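Local coordinates for protein dehydrogenase (Thermotoga maritima, PDB 3EZY) that catalyses the NAD(+)-dependent oxidation of myo-inositol to 2-keto-myo-inositol (scyllo-inosose) and so probably serves in myo-inositol breakdown, at residues R128-L133 / I250-V255; G140-P145 / I241-S246; M185-E190 / L217-G222; Y235-R240 / Y275-R280. One frame throughout, in Å; residues are numbered along the deposited sequence.

All four contacts belong to the C-terminal part of a Gfo/Idh/MocA oxidoreductase, each reaching the mixed sheet beside the NAD-binding Rossmann fold. Contacts 1 and 2, centres about 13 Å apart, are joined by strands 238-245 and 248-252, where Ala252 N lies 2.9 Å from Ile241 O. The Ile250 side chain of contact 1 lies about 4 Å from bound 2-methyl-2,4-pentanediol, probably a crystallisation additive. Contact 2 meets contact 3 through Met185, whose CE is 3.7 Å from Pro145 CB. Contacts 1 and 4 share a polar seam, Asn254 OD1 being 2.8 Å from Gln239 N. Contact 4, about 28 Å from contact 3 between centres, lies toward the Rossmann side, where Phe277 packs on helix 12-20.

Contact 1 of 4, residues R128-L133 / I250-V255; sequences RNFKKL and IFADNV
Leu133 and Ile250 lie alongside one another, their side chains running in opposite senses, where helix 128-138 lies against strand 248-252, an edge strand, within this chain, of the large mixed sheet of the Gfo/Idh/MocA C-terminal domain. The helix segment runs nearly antiparallel to the strand, at 166°, with axes 8.4 Å apart. Leu133 holds CG opposite its own backbone N (chi1 -176°), which lays the isobutyl group down on the strand. Its CG rests 3.9 Å from Ile250 CG2, while CD1 reaches past that branch to the strand backbone, 3.7 Å from Ala252 N. Ile250 offers both CG1 and CG2, so the leucine branch point is met by two carbons of the same side chain.

Ala252 fills the middle of the contact. Its methyl group is 4.0 Å from Leu133 CD1 and also meets Phe130, whose ring presents its edge: CD1 lies 4.1 Å from Ala252 CB, close to the ring plane. Where the helix comes nearest, the CA atoms of Asn129 and Ala252 are 6.0 Å apart, a spacing consistent with the small side chain of Ala252.

No hydrogen bond spans the two segments. The carboxamide oxygen of Asn129 instead accepts from the backbone N of Thr259 of the second subunit, and residues 250-252 pair with an antiparallel strand of that subunit, which extends the sheet into the neighbouring subunit. With Asn129 CG beside its own backbone N (chi1 -56°), the amide reaches Val255 nearly perpendicular to that side chain, bringing ND2 within 3.5 Å of Val255 CG2.

Contact 2 of 4, residues G140-P145 / I241-S246; sequences GTIGKP and IEVFGS
Lys144 and Ser246 exchange two hydrogen bonds where the loop after helix 128-138 enters strand 145-153 and meets the end of strand 238-245, its antiparallel neighbour in the mixed sheet of the C-terminal domain. Both bonds use the backbone of Lys144. Its N donates to Ser246 OG at 3.0 Å, and its O accepts from Ser246 N at 2.9 Å, the donor tilted 30° from the carbonyl plane. The serine is thus gripped through main chain and side chain at once; its hydroxyl stands between its own N and carbonyl carbon (chi1 65°), which turns OG back to the lysine.

Backbone packing is close around this pair. Pro145 and Gly245 form a non-hydrogen-bonded antiparallel pair, with CA atoms 4.0 Å apart. A beta carbon on Gly245 would probably run into the carbonyl oxygens of Ile142 and Lys144, and one on Gly143 would probably strike Ser246 OG. Helix 128-138 ends in a Schellman motif at Gly140, and the loop continues through a type I turn from Gly140 to Gly143.

The apolar part converges on Val243. Ile142 runs roughly perpendicular to it, while Pro145 supplies its ring; helices 128-138 and 174-185 also pack on this valine. On the strand's other face Phe244 makes a cation-pi contact with Arg153 of the third subunit. A single methyl, Val243 CG1, serves both Ile142 and Pro145, 3.9 Å from Ile142 CD1 and 3.9 Å from Pro145 CB.

Contact 3 of 4, residues M185-E190 / L217-G222; sequences MGEEVE and LRFKSG
The carboxylate of Glu187 takes hold of a beta turn with both oxygens, each using its syn lone pair. OE1 accepts from Ser221 N at 2.7 Å and OE2 from Ser221 OG at 2.6 Å. The turn is of type I, from Phe219 to Gly222, and begins on the last residue of strand 212-219, which pairs antiparallel with strand 189-197 in the mixed sheet of the C-terminal domain. Ser221 OG is bonded in addition to Ala223 N, which helps fix the rotation of the hydroxyl. Shortened to an alanine here, the Glu187 side chain would lose both acceptors, and Ser221 N would probably be left without its mate and the turn less firmly held.

Val189 and Phe219 form the non-hydrogen-bonded pair. It is flanked by backbone hydrogen bonds from Lys220 N to Glu188 O and from Glu190 N to Arg218 O. Arg218 NE forms a salt bridge with Asp195 of the third subunit.

The Phe219 ring is wedged between Met185 on one side of its plane and Val189 on the other. Val189 CG2 touches CE1 of Phe219 at 3.7 Å, and Glu187 CG lies 3.9 Å from Phe219 CD1. Met185, bent at chi2 and chi3, curls over a face in a Met-aromatic contact. Its sulfur stays distant, SD lying 5.3 Å from the centroid of the Phe219 ring, whereas Met185 CG comes within 3.7 Å of Phe219 CZ.

Contact 4 of 4, residues Y235-R240 / Y275-R280; sequences YGYDQR and YFFLER
Tyr237 lays one face of its ring under the aliphatic chain of Arg280, whose CG stands 4.0 Å from the ring centroid and 13° off the normal, a CH-pi contact. The arginine chain bends at chi2 (69°) where it lies over the ring, and its guanidinium plane is turned 76° from the tyrosine. NH2 then comes 2.6 Å from Gln239 OE1, a weak hydrogen bond with a poor angle; the stronger partner of the guanidinium is Asp127, while Gln239 NE2 bonds to Tyr281.

These residues join the start of strand 238-245, in the mixed sheet of the C-terminal domain, to the first turn of helix 277-298, whose Phe277 also packs on helix 12-20 of the Rossmann fold. Tyr237 OH reaches that turn, 3.6 Å from Phe277 CA. Loss of the Tyr237 ring to a serine here would probably open a gap beside the helix start and leave the methylenes of Arg280 without the face they rest on.

Phe276 occupies the N-cap position, and Glu279 OE2 accepts from both Tyr275 N and Phe276 N, which arrive from opposite faces of its carboxylate plane. Tyr275 lies against Gly236, its CD1 3.5 Å from the glycine CA.

Contact 1 of 4, residues R128-L133 / I250-V255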
loop_
_atom_site.group_PDB
_atom_site.type_symbol
_atom_site.label_atom_id
_atom_site.label_comp_id
_atom_site.label_asym_id
_atom_site.label_seq_id
_atom_site.Cartn_x
_atom_site.Cartn_y
_atom_site.Cartn_z
ATOM N N ARG A 128 17.119 -2.146 10.426
ATOM C CA ARG A 128 17.119 -0.844 9.770
ATOM C C ARG A 128 15.773 -0.104 9.877
ATOM O O ARG A 128 15.771 1.126 9.949
ATOM C CB ARG A 128 17.535 -0.931 8.285
ATOM C CG ARG A 128 16.581 -1.761 7.459
ATOM C CD ARG A 128 17.167 -2.192 6.106
ATOM N NE ARG A 128 17.044 -1.139 5.105
ATOM C CZ ARG A 128 18.045 -0.354 4.699
ATOM N NH1 ARG A 128 17.818 0.575 3.767
ATOM N NH2 ARG A 128 19.274 -0.502 5.215
ATOM N N ASN A 129 14.644 -0.824 9.884
ATOM C CA ASN A 129 13.342 -0.163 10.012
ATOM C C ASN A 129 13.053 0.404 11.405
ATOM O O ASN A 129 12.596 1.529 11.537
ATOM C CB ASN A 129 12.253 -1.147 9.579
ATOM C CG ASN A 129 12.504 -1.666 8.169
ATOM O OD1 ASN A 129 12.700 -0.879 7.277
ATOM N ND2 ASN A 129 12.558 -2.978 7.987
ATOM N N PHE A 130 13.296 -0.388 12.447
ATOM C CA PHE A 130 13.071 0.085 13.830
ATOM C C PHE A 130 13.980 1.246 14.226
ATOM O O PHE A 130 13.585 2.203 14.934
ATOM C CB PHE A 130 13.271 -1.083 14.798
ATOM C CG PHE A 130 12.379 -2.302 14.506
ATOM C CD1 PHE A 130 11.135 -2.151 13.873
ATOM C CD2 PHE A 130 12.765 -3.579 14.930
ATOM C CE1 PHE A 130 10.296 -3.258 13.649
ATOM C CE2 PHE A 130 11.950 -4.725 14.682
ATOM C CZ PHE A 130 10.716 -4.563 14.029
ATOM N N LYS A 131 15.232 1.129 13.816
ATOM C CA LYS A 131 16.202 2.214 14.016
ATOM C C LYS A 131 15.784 3.550 13.380
ATOM O O LYS A 131 15.894 4.602 13.986
ATOM C CB LYS A 131 17.567 1.789 13.453
ATOM C CG LYS A 131 18.698 2.813 13.644
ATOM C CD LYS A 131 20.039 2.045 13.545
ATOM C CE LYS A 131 21.189 2.912 13.020
ATOM N NZ LYS A 131 21.231 4.235 13.649
ATOM N N LYS A 132 15.338 3.495 12.136
ATOM C CA LYS A 132 14.887 4.687 11.468
ATOM C C LYS A 132 13.684 5.287 12.206
ATOM O O LYS A 132 13.572 6.513 12.360
ATOM C CB LYS A 132 14.557 4.369 9.995
ATOM C CG LYS A 132 13.856 5.516 9.302
ATOM C CD LYS A 132 14.751 6.380 8.377
ATOM C CE LYS A 132 16.193 6.456 8.765
ATOM N NZ LYS A 132 16.876 7.496 7.909
ATOM N N LEU A 133 12.796 4.429 12.707
ATOM C CA LEU A 133 11.638 4.909 13.453
ATOM C C LEU A 133 12.088 5.544 14.781
ATOM O O LEU A 133 11.619 6.622 15.155
ATOM C CB LEU A 133 10.657 3.754 13.733
ATOM C CG LEU A 133 9.351 4.169 14.436
ATOM C CD1 LEU A 133 8.151 3.309 13.996
ATOM C CD2 LEU A 133 9.504 4.123 15.954
ATOM N N ILE A 250 3.699 7.325 13.555
ATOM C CA ILE A 250 4.776 6.722 12.781
ATOM C C ILE A 250 4.717 5.199 12.924
ATOM O O ILE A 250 4.415 4.697 13.982
ATOM C CB ILE A 250 6.165 7.275 13.137
ATOM C CG1 ILE A 250 7.199 6.815 12.075
ATOM C CG2 ILE A 250 6.575 6.909 14.569
ATOM C CD1 ILE A 250 8.450 7.657 12.026
ATOM N N PHE A 251 5.049 4.467 11.864
ATOM C CA PHE A 251 4.800 3.022 11.890
ATOM C C PHE A 251 5.937 2.356 11.128
ATOM O O PHE A 251 6.424 2.927 10.147
ATOM C CB PHE A 251 3.435 2.833 11.200
ATOM C CG PHE A 251 3.203 1.499 10.606
ATOM C CD1 PHE A 251 2.884 0.413 11.422
ATOM C CD2 PHE A 251 3.224 1.333 9.242
ATOM C CE1 PHE A 251 2.605 -0.836 10.894
ATOM C CE2 PHE A 251 2.948 0.077 8.685
ATOM C CZ PHE A 251 2.628 -1.012 9.529
ATOM N N ALA A 252 6.405 1.189 11.590
ATOM C CA ALA A 252 7.374 0.396 10.801
ATOM C C ALA A 252 6.669 -0.947 10.503
ATOM O O ALA A 252 6.222 -1.621 11.429
ATOM C CB ALA A 252 8.674 0.185 11.601
ATOM N N ASP A 253 6.551 -1.309 9.222
ATOM C CA ASP A 253 5.883 -2.538 8.805
ATOM C C ASP A 253 6.876 -3.723 8.665
ATOM O O ASP A 253 8.116 -3.571 8.735
ATOM C CB ASP A 253 5.097 -2.279 7.497
ATOM C CG ASP A 253 3.976 -3.326 7.231
ATOM O OD1 ASP A 253 3.646 -4.157 8.110
ATOM O OD2 ASP A 253 3.403 -3.291 6.117
ATOM N N ASN A 254 6.321 -4.930 8.543
ATOM C CA ASN A 254 7.076 -6.069 8.108
ATOM C C ASN A 254 7.687 -5.922 6.713
ATOM O O ASN A 254 7.234 -5.134 5.901
ATOM C CB ASN A 254 6.193 -7.331 8.167
ATOM C CG ASN A 254 5.736 -7.601 9.570
ATOM O OD1 ASN A 254 6.566 -7.823 10.435
ATOM N ND2 ASN A 254 4.437 -7.428 9.837
ATOM N N VAL A 255 8.725 -6.722 6.469
ATOM C CA VAL A 255 9.373 -6.811 5.172
ATOM C C VAL A 255 8.755 -7.995 4.400
ATOM O O VAL A 255 8.454 -9.046 4.992
ATOM C CB VAL A 255 10.888 -6.979 5.404
ATOM C CG1 VAL A 255 11.616 -7.328 4.132
ATOM C CG2 VAL A 255 11.493 -5.701 6.103
#

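Contact 2 of 4, residues G140-P145 / I241-S246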
loop_
_atom_site.group_PDB
_atom_site.type_symbol
_atom_site.label_atom_id
_atom_site.label_comp_id
_atom_site.label_asym_id
_atom_site.label_seq_id
_atom_site.Cartn_x
_atom_site.Cartn_y
_atom_site.Cartn_z
ATOM N N GLY A 140 11.698 14.504 17.066
ATOM C CA GLY A 140 10.513 15.348 17.267
ATOM C C GLY A 140 9.445 15.179 16.198
ATOM O O GLY A 140 8.405 15.840 16.226
ATOM N N THR A 141 9.686 14.274 15.249
ATOM C CA THR A 141 8.801 14.111 14.103
ATOM C C THR A 141 7.327 13.797 14.434
ATOM O O THR A 141 6.443 14.161 13.662
ATOM C CB THR A 141 9.335 13.024 13.133
ATOM O OG1 THR A 141 10.620 13.426 12.625
ATOM C CG2 THR A 141 8.430 12.902 11.986
ATOM N N ILE A 142 7.054 13.107 15.543
ATOM C CA ILE A 142 5.659 12.883 15.930
ATOM C C ILE A 142 5.229 13.731 17.136
ATOM O O ILE A 142 4.128 13.543 17.708
ATOM C CB ILE A 142 5.299 11.357 16.069
ATOM C CG1 ILE A 142 6.276 10.611 16.984
ATOM C CG2 ILE A 142 5.288 10.731 14.680
ATOM C CD1 ILE A 142 6.044 10.848 18.493
ATOM N N GLY A 143 6.041 14.737 17.465
ATOM C CA GLY A 143 5.732 15.554 18.658
ATOM C C GLY A 143 6.041 14.800 19.944
ATOM O O GLY A 143 6.929 13.932 19.985
ATOM N N LYS A 144 5.289 15.088 20.996
ATOM C CA LYS A 144 5.403 14.335 22.232
ATOM C C LYS A 144 4.718 12.946 22.139
ATOM O O LYS A 144 3.534 12.874 21.830
ATOM C CB LYS A 144 4.791 15.141 23.377
ATOM C CG LYS A 144 5.096 14.532 24.730
ATOM C CD LYS A 144 5.071 15.558 25.858
ATOM C CE LYS A 144 5.943 15.058 27.023
ATOM N NZ LYS A 144 7.169 14.326 26.519
ATOM N N PRO A 145 5.446 11.847 22.447
ATOM C CA PRO A 145 4.789 10.517 22.263
ATOM C C PRO A 145 3.636 10.302 23.261
ATOM O O PRO A 145 3.761 10.652 24.409
ATOM C CB PRO A 145 5.941 9.506 22.486
ATOM C CG PRO A 145 7.206 10.340 22.158
ATOM C CD PRO A 145 6.879 11.699 22.766
ATOM N N ILE A 241 5.946 -1.834 14.790
ATOM C CA ILE A 241 5.996 -0.835 15.859
ATOM C C ILE A 241 5.245 0.405 15.394
ATOM O O ILE A 241 5.407 0.843 14.255
ATOM C CB ILE A 241 7.460 -0.414 16.188
ATOM C CG1 ILE A 241 8.244 -1.631 16.707
ATOM C CG2 ILE A 241 7.420 0.768 17.200
ATOM C CD1 ILE A 241 9.828 -1.425 16.865
ATOM N N GLU A 242 4.395 0.951 16.258
ATOM C CA GLU A 242 3.799 2.238 15.974
ATOM C C GLU A 242 3.958 3.167 17.182
ATOM O O GLU A 242 3.829 2.746 18.351
ATOM C CB GLU A 242 2.304 2.057 15.604
ATOM C CG GLU A 242 1.570 3.344 15.539
ATOM C CD GLU A 242 0.065 3.128 15.537
ATOM O OE1 GLU A 242 -0.369 2.029 15.100
ATOM O OE2 GLU A 242 -0.636 4.053 15.980
ATOM N N VAL A 243 4.232 4.427 16.899
ATOM C CA VAL A 243 4.201 5.481 17.932
ATOM C C VAL A 243 3.229 6.599 17.526
ATOM O O VAL A 243 3.349 7.207 16.444
ATOM C CB VAL A 243 5.616 6.108 18.224
ATOM C CG1 VAL A 243 5.542 7.145 19.426
ATOM C CG2 VAL A 243 6.639 5.009 18.529
ATOM N N PHE A 244 2.310 6.914 18.423
ATOM C CA PHE A 244 1.386 7.987 18.167
ATOM C C PHE A 244 1.685 9.113 19.153
ATOM O O PHE A 244 1.865 8.862 20.339
ATOM C CB PHE A 244 -0.032 7.482 18.372
ATOM C CG PHE A 244 -1.051 8.575 18.516
ATOM C CD1 PHE A 244 -1.533 9.233 17.380
ATOM C CD2 PHE A 244 -1.577 8.900 19.762
ATOM C CE1 PHE A 244 -2.516 10.242 17.501
ATOM C CE2 PHE A 244 -2.541 9.928 19.888
ATOM C CZ PHE A 244 -2.995 10.588 18.759
ATOM N N GLY A 245 1.754 10.342 18.658
ATOM C CA GLY A 245 2.065 11.482 19.523
ATOM C C GLY A 245 1.321 12.750 19.147
ATOM O O GLY A 245 0.456 12.733 18.259
ATOM N N SER A 246 1.688 13.870 19.775
ATOM C CA SER A 246 0.942 15.120 19.598
ATOM C C SER A 246 0.995 15.679 18.159
ATOM O O SER A 246 0.148 16.508 17.772
ATOM C CB SER A 246 1.425 16.182 20.613
ATOM O OG SER A 246 2.771 16.489 20.318
#

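Contact 3 of 4, residues M185-E190 / L217-G222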
loop_
_atom_site.group_PDB
_atom_site.type_symbol
_atom_site.label_atom_id
_atom_site.label_comp_id
_atom_site.label_asym_id
_atom_site.label_seq_id
_atom_site.Cartn_x
_atom_site.Cartn_y
_atom_site.Cartn_z
ATOM N N MET A 185 10.986 4.959 23.142
ATOM C CA MET A 185 10.301 6.036 23.849
ATOM C C MET A 185 11.230 6.986 24.606
ATOM O O MET A 185 10.809 8.090 24.956
ATOM C CB MET A 185 9.205 5.510 24.777
ATOM C CG MET A 185 8.020 4.818 24.025
ATOM S SD MET A 185 6.995 5.803 22.875
ATOM C CE MET A 185 5.744 6.180 24.096
ATOM N N GLY A 186 12.465 6.557 24.849
ATOM C CA GLY A 186 13.464 7.421 25.427
ATOM C C GLY A 186 13.185 7.724 26.892
ATOM O O GLY A 186 13.696 8.701 27.435
ATOM N N GLU A 187 12.379 6.885 27.539
ATOM C CA GLU A 187 12.096 7.055 28.963
ATOM C C GLU A 187 11.763 5.721 29.578
ATOM O O GLU A 187 11.564 4.721 28.863
ATOM C CB GLU A 187 10.938 8.018 29.214
ATOM C CG GLU A 187 9.686 7.617 28.468
ATOM C CD GLU A 187 8.449 8.419 28.871
ATOM O OE1 GLU A 187 8.281 8.701 30.087
ATOM O OE2 GLU A 187 7.620 8.697 27.976
ATOM N N GLU A 188 11.678 5.721 30.899
ATOM C CA GLU A 188 11.458 4.498 31.644
ATOM C C GLU A 188 10.000 4.163 31.799
ATOM O O GLU A 188 9.131 5.053 31.843
ATOM C CB GLU A 188 12.126 4.576 33.034
ATOM C CG GLU A 188 13.666 4.773 32.960
ATOM C CD GLU A 188 14.403 3.584 32.335
ATOM O OE1 GLU A 188 13.850 2.460 32.286
ATOM O OE2 GLU A 188 15.552 3.761 31.913
ATOM N N VAL A 189 9.748 2.862 31.886
ATOM C CA VAL A 189 8.457 2.321 32.321
ATOM C C VAL A 189 8.334 2.284 33.854
ATOM O O VAL A 189 9.254 1.863 34.561
ATOM C CB VAL A 189 8.279 0.905 31.827
ATOM C CG1 VAL A 189 6.903 0.329 32.260
ATOM C CG2 VAL A 189 8.465 0.858 30.349
ATOM N N GLU A 190 7.181 2.654 34.381
ATOM C CA GLU A 190 7.033 2.672 35.817
ATOM C C GLU A 190 6.124 1.576 36.309
ATOM O O GLU A 190 6.274 1.118 37.435
ATOM C CB GLU A 190 6.453 4.012 36.235
ATOM C CG GLU A 190 7.070 5.143 35.447
ATOM C CD GLU A 190 8.082 5.941 36.241
ATOM O OE1 GLU A 190 9.241 5.486 36.417
ATOM O OE2 GLU A 190 7.702 7.044 36.675
ATOM N N LEU A 217 2.029 -0.903 29.321
ATOM C CA LEU A 217 3.130 -0.179 29.936
ATOM C C LEU A 217 2.650 1.236 30.240
ATOM O O LEU A 217 2.025 1.863 29.398
ATOM C CB LEU A 217 4.312 -0.057 28.972
ATOM C CG LEU A 217 4.745 -1.328 28.236
ATOM C CD1 LEU A 217 5.847 -0.963 27.201
ATOM C CD2 LEU A 217 5.264 -2.363 29.237
ATOM N N ARG A 218 2.936 1.722 31.445
ATOM C CA ARG A 218 2.810 3.131 31.752
ATOM C C ARG A 218 4.215 3.719 31.933
ATOM O O ARG A 218 5.007 3.313 32.841
ATOM C CB ARG A 218 1.962 3.356 33.005
ATOM C CG ARG A 218 2.135 4.752 33.566
ATOM C CD ARG A 218 1.223 5.010 34.760
ATOM N NE ARG A 218 -0.169 5.129 34.355
ATOM C CZ ARG A 218 -0.738 6.264 33.955
ATOM N NH1 ARG A 218 -0.031 7.393 33.906
ATOM N NH2 ARG A 218 -2.011 6.266 33.597
ATOM N N PHE A 219 4.528 4.679 31.083
ATOM C CA PHE A 219 5.819 5.351 31.140
ATOM C C PHE A 219 5.815 6.542 32.096
ATOM O O PHE A 219 4.769 7.110 32.437
ATOM C CB PHE A 219 6.202 5.853 29.763
ATOM C CG PHE A 219 6.415 4.762 28.753
ATOM C CD1 PHE A 219 7.695 4.226 28.554
ATOM C CD2 PHE A 219 5.327 4.270 28.003
ATOM C CE1 PHE A 219 7.913 3.245 27.591
ATOM C CE2 PHE A 219 5.515 3.285 27.055
ATOM C CZ PHE A 219 6.800 2.753 26.841
ATOM N N LYS A 220 7.015 6.941 32.494
ATOM C CA LYS A 220 7.216 8.070 33.404
ATOM C C LYS A 220 6.414 9.315 33.012
ATOM O O LYS A 220 5.822 9.948 33.867
ATOM C CB LYS A 220 8.711 8.382 33.449
ATOM C CG LYS A 220 9.119 9.559 34.289
ATOM C CD LYS A 220 10.661 9.661 34.258
ATOM C CE LYS A 220 11.148 11.089 34.494
ATOM N NZ LYS A 220 10.752 11.503 35.890
ATOM N N SER A 221 6.363 9.635 31.719
ATOM C CA SER A 221 5.645 10.812 31.210
ATOM C C SER A 221 4.113 10.682 31.233
ATOM O O SER A 221 3.411 11.648 30.946
ATOM C CB SER A 221 6.077 11.105 29.756
ATOM O OG SER A 221 5.576 10.093 28.858
ATOM N N GLY A 222 3.597 9.492 31.535
ATOM C CA GLY A 222 2.159 9.230 31.371
ATOM C C GLY A 222 1.784 8.626 30.014
ATOM O O GLY A 222 0.666 8.185 29.824
#

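Contact 4 of 4, residues Y235-R240 / Y275-R280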
loop_
_atom_site.group_PDB
_atom_site.type_symbol
_atom_site.label_atom_id
_atom_site.label_comp_id
_atom_site.label_asym_id
_atom_site.label_seq_id
_atom_site.Cartn_x
_atom_site.Cartn_y
_atom_site.Cartn_z
ATOM N N TYR A 235 1.587 -16.777 9.020
ATOM C CA TYR A 235 2.050 -16.018 7.873
ATOM C C TYR A 235 3.501 -15.585 7.960
ATOM O O TYR A 235 3.993 -14.927 7.033
ATOM C CB TYR A 235 1.134 -14.806 7.576
ATOM C CG TYR A 235 0.849 -13.919 8.789
ATOM C CD1 TYR A 235 1.617 -12.796 9.037
ATOM C CD2 TYR A 235 -0.198 -14.211 9.671
ATOM C CE1 TYR A 235 1.361 -11.949 10.142
ATOM C CE2 TYR A 235 -0.445 -13.401 10.793
ATOM C CZ TYR A 235 0.334 -12.265 11.012
ATOM O OH TYR A 235 0.067 -11.461 12.120
ATOM N N GLY A 236 4.180 -15.949 9.054
ATOM C CA GLY A 236 5.592 -15.634 9.241
ATOM C C GLY A 236 5.795 -14.598 10.335
ATOM O O GLY A 236 4.865 -14.318 11.126
ATOM N N TYR A 237 6.993 -14.036 10.441
ATOM C CA TYR A 237 7.203 -13.007 11.464
ATOM C C TYR A 237 6.225 -11.864 11.306
ATOM O O TYR A 237 5.919 -11.449 10.185
ATOM C CB TYR A 237 8.598 -12.451 11.379
ATOM C CG TYR A 237 9.635 -13.457 11.793
ATOM C CD1 TYR A 237 9.954 -13.635 13.145
ATOM C CD2 TYR A 237 10.275 -14.243 10.855
ATOM C CE1 TYR A 237 10.927 -14.606 13.537
ATOM C CE2 TYR A 237 11.284 -15.187 11.248
ATOM C CZ TYR A 237 11.566 -15.364 12.589
ATOM O OH TYR A 237 12.522 -16.290 12.995
ATOM N N ASP A 238 5.739 -11.350 12.430
ATOM C CA ASP A 238 4.970 -10.126 12.444
ATOM C C ASP A 238 5.538 -9.303 13.560
ATOM O O ASP A 238 5.224 -9.556 14.729
ATOM C CB ASP A 238 3.496 -10.402 12.741
ATOM C CG ASP A 238 2.611 -9.208 12.422
ATOM O OD1 ASP A 238 3.121 -8.069 12.363
ATOM O OD2 ASP A 238 1.394 -9.403 12.245
ATOM N N GLN A 239 6.344 -8.308 13.209
ATOM C CA GLN A 239 6.937 -7.460 14.183
ATOM C C GLN A 239 6.748 -6.000 13.760
ATOM O O GLN A 239 7.479 -5.490 12.903
ATOM C CB GLN A 239 8.420 -7.797 14.296
ATOM C CG GLN A 239 8.624 -9.200 14.849
ATOM C CD GLN A 239 10.055 -9.650 14.814
ATOM O OE1 GLN A 239 10.875 -9.081 14.120
ATOM N NE2 GLN A 239 10.368 -10.649 15.597
ATOM N N ARG A 240 5.707 -5.362 14.291
ATOM C CA ARG A 240 5.418 -4.003 13.905
ATOM C C ARG A 240 5.602 -3.088 15.068
ATOM O O ARG A 240 5.411 -3.480 16.198
ATOM C CB ARG A 240 3.979 -3.874 13.383
ATOM C CG ARG A 240 3.801 -4.452 11.960
ATOM C CD ARG A 240 2.349 -4.486 11.600
ATOM N NE ARG A 240 1.724 -5.661 12.190
ATOM C CZ ARG A 240 0.503 -5.700 12.720
ATOM N NH1 ARG A 240 -0.209 -4.605 12.809
ATOM N NH2 ARG A 240 -0.001 -6.837 13.208
ATOM N N TYR A 275 10.027 -15.161 6.740
ATOM C CA TYR A 275 9.521 -16.313 7.419
ATOM C C TYR A 275 10.651 -17.095 8.106
ATOM O O TYR A 275 10.479 -17.613 9.205
ATOM C CB TYR A 275 8.741 -17.166 6.421
ATOM C CG TYR A 275 8.049 -18.319 7.043
ATOM C CD1 TYR A 275 6.687 -18.277 7.288
ATOM C CD2 TYR A 275 8.765 -19.466 7.416
ATOM C CE1 TYR A 275 6.032 -19.335 7.900
ATOM C CE2 TYR A 275 8.114 -20.543 8.029
ATOM C CZ TYR A 275 6.741 -20.463 8.255
ATOM O OH TYR A 275 6.063 -21.517 8.842
ATOM N N PHE A 276 11.817 -17.157 7.487
ATOM C CA PHE A 276 12.913 -17.891 8.110
ATOM C C PHE A 276 13.826 -16.986 8.928
ATOM O O PHE A 276 13.896 -15.763 8.708
ATOM C CB PHE A 276 13.692 -18.727 7.082
ATOM C CG PHE A 276 12.810 -19.610 6.248
ATOM C CD1 PHE A 276 12.466 -20.881 6.689
ATOM C CD2 PHE A 276 12.274 -19.141 5.045
ATOM C CE1 PHE A 276 11.634 -21.685 5.936
ATOM C CE2 PHE A 276 11.436 -19.936 4.283
ATOM C CZ PHE A 276 11.113 -21.218 4.734
ATOM N N PHE A 277 14.522 -17.597 9.884
ATOM C CA PHE A 277 15.319 -16.843 10.868
ATOM C C PHE A 277 16.430 -16.002 10.267
ATOM O O PHE A 277 16.612 -14.810 10.576
ATOM C CB PHE A 277 15.912 -17.831 11.873
ATOM C CG PHE A 277 16.550 -17.184 13.052
ATOM C CD1 PHE A 277 15.818 -16.952 14.211
ATOM C CD2 PHE A 277 17.898 -16.859 13.020
ATOM C CE1 PHE A 277 16.426 -16.374 15.356
ATOM C CE2 PHE A 277 18.523 -16.286 14.127
ATOM C CZ PHE A 277 17.793 -16.028 15.300
ATOM N N LEU A 278 17.185 -16.614 9.389
ATOM C CA LEU A 278 18.316 -15.956 8.799
ATOM C C LEU A 278 17.858 -14.807 7.882
ATOM O O LEU A 278 18.419 -13.728 7.940
ATOM C CB LEU A 278 19.194 -16.976 8.048
ATOM C CG LEU A 278 20.467 -16.390 7.420
ATOM C CD1 LEU A 278 21.459 -15.931 8.520
ATOM C CD2 LEU A 278 21.138 -17.418 6.494
ATOM N N GLU A 279 16.850 -15.029 7.029
ATOM C CA GLU A 279 16.450 -13.955 6.117
ATOM C C GLU A 279 15.873 -12.801 6.921
ATOM O O GLU A 279 16.043 -11.652 6.567
ATOM C CB GLU A 279 15.425 -14.438 5.081
ATOM C CG GLU A 279 14.078 -14.789 5.681
ATOM C CD GLU A 279 13.049 -15.266 4.624
ATOM O OE1 GLU A 279 13.330 -15.159 3.417
ATOM O OE2 GLU A 279 11.978 -15.781 4.984
ATOM N N ARG A 280 15.206 -13.109 8.023
ATOM C CA ARG A 280 14.658 -12.050 8.896
ATOM C C ARG A 280 15.745 -11.236 9.629
ATOM O O ARG A 280 15.691 -9.988 9.682
ATOM C CB ARG A 280 13.649 -12.628 9.917
ATOM C CG ARG A 280 13.208 -11.621 11.012
ATOM C CD ARG A 280 12.340 -10.524 10.371
ATOM N NE ARG A 280 11.927 -9.466 11.293
ATOM C CZ ARG A 280 12.704 -8.457 11.705
ATOM N NH1 ARG A 280 13.981 -8.382 11.324
ATOM N NH2 ARG A 280 12.221 -7.534 12.543
#